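Side-chain contacts in Chymotrypsin/elastase isoinhibitor 1 (PDB 1EAI), which inhibits serine proteases of the chymotrypsin and elastase type and so defends the parasitic worm Ascaris suum against its host's proteinases: residues Q2-P7 / P36-S41; R44-T49 / C54-Q59. All coordinates share one frame; numbering follows the deposited sequence.

Both contacts lie at the surface of this small, cysteine-rich TIL domain, which has no alpha helix, and they follow each other along the chain. Contact 1 ties the N-terminal loop to strand 37-39 by one covalent bond and little else, with no hydrogen bond crossing it. Contact 2 is the hairpin of strands 46-48 and 54-56, closed by backbone hydrogen bonds and by side-chain packing over a larger buried surface, about 456 Å² against 127 Å². Their centres are about 14 Å apart, and a second disulfide, Cys40 to Cys54, joins the strand side of contact 1 to the hairpin. Neither includes the reactive bond between Leu31 and Met32.

Contact 1: residues Q2-P7 / P36-S41; sequences QESCGP and PSCECS
Cys5 and Cys38 meet through a disulfide, the sole covalent link between residues 2-7 and 36-41, with SG to SG at 2.0 Å. Both CB atoms point toward the opposite segment, and each SG is anti to its own carbonyl carbon, which places the two sulfurs within bonding distance. The two CB-SG bonds are turned nearly perpendicular to each other, with a torsion about the S-S bond of -84°, close to the relaxed value for a disulfide. The bridge holds the CA atoms of Cys5 and Cys38 5.4 Å apart.

Packing adds little. The backbone C of Ser4 passes 4.1 Å from Cys38 SG, while OE1 of Gln2 stands at the limit of contact with the same sulfur.

Two hydrogen bonds shape the turn of the loop. A type I turn from Gln2 to Cys5 is closed by Cys5 N to Gln2 O at 3.2 Å. Beside it, Ser4 OG donates to Gln2 OE1 (3.1 Å) in the carbonyl plane and on a lone pair, with a C=O...donor angle of 129°. Gln2 reaches back to this hydroxyl because its chain folds at both chi1 (68°) and chi2.

Strand 37-39 pairs with strand 10-12, and Trp11 of that strand touches both Gln2 and Cys38. With no hydrogen bond between the two segments, the disulfide is the main tie between them, with Trp11 packing beside it; reduction would probably leave little direct contact between the two.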
loop_
_atom_site.group_PDB
_atom_site.type_symbol
_atom_site.label_atom_id
_atom_site.label_comp_id
_atom_site.label_asym_id
_atom_site.label_seq_id
_atom_site.Cartn_x
_atom_site.Cartn_y
_atom_site.Cartn_z
ATOM N N GLN C 2 -13.607 16.617 1.292
ATOM C CA GLN C 2 -13.787 16.642 -0.140
ATOM C C GLN C 2 -15.051 16.031 -0.686
ATOM O O GLN C 2 -15.677 15.319 0.073
ATOM C CB GLN C 2 -12.682 17.182 -1.041
ATOM C CG GLN C 2 -11.409 16.362 -1.102
ATOM C CD GLN C 2 -11.718 15.138 -1.888
ATOM O OE1 GLN C 2 -12.694 14.454 -1.478
ATOM N NE2 GLN C 2 -11.047 15.039 -3.107
ATOM N N GLU C 3 -15.470 16.346 -1.921
ATOM C CA GLU C 3 -16.693 15.829 -2.488
ATOM C C GLU C 3 -16.995 14.355 -2.411
ATOM O O GLU C 3 -18.130 13.975 -2.638
ATOM C CB GLU C 3 -17.510 16.589 -3.568
ATOM C CG GLU C 3 -17.177 16.497 -5.090
ATOM C CD GLU C 3 -18.254 17.144 -6.022
ATOM O OE1 GLU C 3 -19.458 16.549 -5.997
ATOM O OE2 GLU C 3 -18.069 18.168 -6.725
ATOM N N SER C 4 -15.992 13.514 -2.183
ATOM C CA SER C 4 -16.228 12.064 -2.128
ATOM C C SER C 4 -16.224 11.413 -0.751
ATOM O O SER C 4 -16.349 10.174 -0.641
ATOM C CB SER C 4 -15.215 11.340 -2.992
ATOM O OG SER C 4 -13.934 11.905 -2.695
ATOM N N CYS C 5 -16.043 12.191 0.307
ATOM C CA CYS C 5 -16.007 11.581 1.609
ATOM C C CYS C 5 -17.408 11.314 2.110
ATOM O O CYS C 5 -18.370 11.981 1.703
ATOM C CB CYS C 5 -15.245 12.505 2.560
ATOM S SG CYS C 5 -13.531 12.890 2.129
ATOM N N GLY C 6 -17.594 10.314 2.968
ATOM C CA GLY C 6 -18.948 10.083 3.552
ATOM C C GLY C 6 -19.062 10.810 4.928
ATOM O O GLY C 6 -18.141 11.546 5.330
ATOM N N PRO C 7 -20.107 10.549 5.720
ATOM C CA PRO C 7 -20.285 11.159 7.040
ATOM C C PRO C 7 -19.182 10.999 8.055
ATOM O O PRO C 7 -18.661 9.925 8.213
ATOM C CB PRO C 7 -21.537 10.507 7.644
ATOM C CG PRO C 7 -22.246 9.684 6.607
ATOM C CD PRO C 7 -21.310 9.634 5.428
ATOM N N PRO C 36 -2.822 10.262 1.145
ATOM C CA PRO C 36 -4.011 11.109 1.260
ATOM C C PRO C 36 -5.273 10.354 1.251
ATOM O O PRO C 36 -5.268 9.336 0.577
ATOM C CB PRO C 36 -3.968 12.093 0.123
ATOM C CG PRO C 36 -2.473 12.174 -0.186
ATOM C CD PRO C 36 -1.855 10.820 0.184
ATOM N N SER C 37 -6.292 10.805 2.041
ATOM C CA SER C 37 -7.490 10.049 2.175
ATOM C C SER C 37 -8.670 10.785 2.875
ATOM O O SER C 37 -8.553 11.955 3.261
ATOM C CB SER C 37 -7.067 8.760 2.854
ATOM O OG SER C 37 -7.023 8.865 4.257
ATOM N N CYS C 38 -9.850 10.139 2.929
ATOM C CA CYS C 38 -11.068 10.581 3.586
ATOM C C CYS C 38 -10.925 9.960 4.936
ATOM O O CYS C 38 -10.987 8.711 5.031
ATOM C CB CYS C 38 -12.296 10.034 2.832
ATOM S SG CYS C 38 -12.856 11.135 1.510
ATOM N N GLU C 39 -10.383 10.732 5.887
ATOM C CA GLU C 39 -10.057 10.204 7.238
ATOM C C GLU C 39 -11.138 10.321 8.396
ATOM O O GLU C 39 -11.895 11.324 8.457
ATOM C CB GLU C 39 -8.716 10.902 7.595
ATOM C CG GLU C 39 -8.073 10.568 8.956
ATOM C CD GLU C 39 -7.135 11.653 9.490
ATOM O OE1 GLU C 39 -7.389 12.875 9.578
ATOM O OE2 GLU C 39 -5.957 11.178 9.745
ATOM N N CYS C 40 -11.297 9.269 9.220
ATOM C CA CYS C 40 -12.105 9.149 10.450
ATOM C C CYS C 40 -11.113 9.328 11.597
ATOM O O CYS C 40 -10.549 8.297 11.942
ATOM C CB CYS C 40 -12.629 7.684 10.713
ATOM S SG CYS C 40 -14.101 7.513 11.814
ATOM N N SER C 41 -10.817 10.551 12.135
ATOM C CA SER C 41 -9.752 10.651 13.201
ATOM C C SER C 41 -10.180 10.618 14.633
ATOM O O SER C 41 -11.068 11.336 15.026
ATOM C CB SER C 41 -8.904 11.924 13.135
ATOM O OG SER C 41 -9.621 12.760 12.255
#

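Contact 2: residues R44-T49 / C54-Q59; sequences RGMRRT and CIPASQ
An antiparallel beta hairpin brings strands 46-48 and 54-56 together, with Arg47 and Ile55 as its hydrogen-bonded pair. Arg47 N donates to Ile55 O at 2.7 Å and Ile55 N to Arg47 O at 3.0 Å. Just beyond the strands, Ala57 N donates to Gly45 O (3.0 Å).

Arg47 and Ile55 share one side of the hairpin, and the Ala57 methyl lies over the Arg47 guanidinium, offset toward its rim. Bends at chi2 and chi3 fold this arginine back, and its NE donates to Met46 O (3.3 Å) from above the carbonyl plane. Farther along, Thr49 CG2 meets Ile55 CG2 and CD1, each at 4.1 Å, the two side chains crossing at about a right angle.

Cys54 lies on the other side with Arg48. Its SG touches Met46 CB at 3.7 Å, and its CB lies over a face of the Arg48 guanidinium, out toward NH1; NH2 of the same group forms salt bridges with Glu9 and Glu18.

Through the Cys40-Cys54 disulfide the hairpin is fastened to segment 36-41, while backbone hydrogen bonds of Arg48 with Met19 and Cys21 tie strand 46-48 to a preceding loop.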
loop_
_atom_site.group_PDB
_atom_site.type_symbol
_atom_site.label_atom_id
_atom_site.label_comp_id
_atom_site.label_asym_id
_atom_site.label_seq_id
_atom_site.Cartn_x
_atom_site.Cartn_y
_atom_site.Cartn_z
ATOM N N ARG C 44 -10.715 14.021 16.595
ATOM C CA ARG C 44 -11.969 14.787 16.535
ATOM C C ARG C 44 -13.126 14.042 17.213
ATOM O O ARG C 44 -14.270 14.365 16.932
ATOM C CB ARG C 44 -12.439 14.976 15.096
ATOM C CG ARG C 44 -11.530 15.782 14.213
ATOM C CD ARG C 44 -12.064 16.067 12.805
ATOM N NE ARG C 44 -11.062 16.860 12.032
ATOM C CZ ARG C 44 -10.126 16.381 11.166
ATOM N NH1 ARG C 44 -10.011 15.082 10.810
ATOM N NH2 ARG C 44 -9.255 17.236 10.631
ATOM N N GLY C 45 -12.801 12.982 17.964
ATOM C CA GLY C 45 -13.676 12.089 18.695
ATOM C C GLY C 45 -14.486 11.045 17.918
ATOM O O GLY C 45 -15.590 10.678 18.348
ATOM N N MET C 46 -13.939 10.507 16.831
ATOM C CA MET C 46 -14.620 9.528 15.970
ATOM C C MET C 46 -14.027 8.106 16.024
ATOM O O MET C 46 -12.827 7.895 16.282
ATOM C CB MET C 46 -14.643 10.081 14.513
ATOM C CG MET C 46 -15.137 11.524 14.401
ATOM S SD MET C 46 -16.934 11.721 14.680
ATOM C CE MET C 46 -17.127 13.505 14.610
ATOM N N ARG C 47 -14.786 7.080 15.669
ATOM C CA ARG C 47 -14.245 5.687 15.616
ATOM C C ARG C 47 -14.871 4.919 14.426
ATOM O O ARG C 47 -15.925 5.333 13.916
ATOM C CB ARG C 47 -14.653 4.813 16.823
ATOM C CG ARG C 47 -14.147 5.142 18.212
ATOM C CD ARG C 47 -12.686 4.758 18.430
ATOM N NE ARG C 47 -12.275 6.017 18.898
ATOM C CZ ARG C 47 -11.824 6.369 20.039
ATOM N NH1 ARG C 47 -11.519 5.460 20.921
ATOM N NH2 ARG C 47 -11.655 7.677 20.224
ATOM N N ARG C 48 -14.252 3.816 13.992
ATOM C CA ARG C 48 -14.789 2.960 12.891
ATOM C C ARG C 48 -15.615 1.745 13.397
ATOM O O ARG C 48 -15.214 1.100 14.390
ATOM C CB ARG C 48 -13.662 2.341 12.041
ATOM C CG ARG C 48 -12.987 3.275 11.034
ATOM C CD ARG C 48 -13.737 3.614 9.738
ATOM N NE ARG C 48 -13.004 4.583 8.908
ATOM C CZ ARG C 48 -13.561 5.304 7.930
ATOM N NH1 ARG C 48 -14.872 5.170 7.653
ATOM N NH2 ARG C 48 -12.801 6.152 7.204
ATOM N N THR C 49 -16.737 1.421 12.706
ATOM C CA THR C 49 -17.534 0.225 12.967
ATOM C C THR C 49 -16.920 -1.000 12.274
ATOM O O THR C 49 -15.968 -0.884 11.515
ATOM C CB THR C 49 -19.012 0.368 12.578
ATOM O OG1 THR C 49 -19.251 0.367 11.165
ATOM C CG2 THR C 49 -19.487 1.699 13.120
ATOM N N CYS C 54 -17.974 5.633 9.978
ATOM C CA CYS C 54 -17.415 6.590 10.941
ATOM C C CYS C 54 -18.506 7.155 11.869
ATOM O O CYS C 54 -19.434 7.837 11.414
ATOM C CB CYS C 54 -16.612 7.745 10.205
ATOM S SG CYS C 54 -15.468 8.819 11.159
ATOM N N ILE C 55 -18.295 7.008 13.200
ATOM C CA ILE C 55 -19.249 7.505 14.187
ATOM C C ILE C 55 -18.548 8.052 15.412
ATOM O O ILE C 55 -17.435 7.642 15.724
ATOM C CB ILE C 55 -20.046 6.291 14.725
ATOM C CG1 ILE C 55 -19.030 5.299 15.363
ATOM C CG2 ILE C 55 -20.859 5.527 13.655
ATOM C CD1 ILE C 55 -19.838 4.353 16.268
ATOM N N PRO C 56 -19.267 8.873 16.186
ATOM C CA PRO C 56 -18.718 9.403 17.435
ATOM C C PRO C 56 -18.473 8.309 18.438
ATOM O O PRO C 56 -19.273 7.375 18.523
ATOM C CB PRO C 56 -19.760 10.325 18.014
ATOM C CG PRO C 56 -20.741 10.615 16.891
ATOM C CD PRO C 56 -20.613 9.463 15.896
ATOM N N ALA C 57 -17.365 8.437 19.188
ATOM C CA ALA C 57 -17.015 7.441 20.185
ATOM C C ALA C 57 -18.134 7.108 21.222
ATOM O O ALA C 57 -18.242 5.968 21.734
ATOM C CB ALA C 57 -15.712 7.832 20.883
ATOM N N SER C 58 -18.991 8.110 21.502
ATOM C CA SER C 58 -20.089 7.965 22.416
ATOM C C SER C 58 -21.134 6.963 21.940
ATOM O O SER C 58 -22.092 6.633 22.631
ATOM C CB SER C 58 -20.675 9.316 22.690
ATOM O OG SER C 58 -21.458 9.626 21.576
ATOM N N GLN C 59 -20.996 6.417 20.732
ATOM C CA GLN C 59 -21.953 5.392 20.306
ATOM C C GLN C 59 -21.342 4.039 20.194
ATOM O O GLN C 59 -21.867 3.080 19.624
ATOM C CB GLN C 59 -22.752 5.826 19.120
ATOM C CG GLN C 59 -22.929 7.246 19.621
ATOM C CD GLN C 59 -23.910 8.092 18.876
ATOM O OE1 GLN C 59 -24.058 7.909 17.623
ATOM N NE2 GLN C 59 -24.465 9.107 19.636
#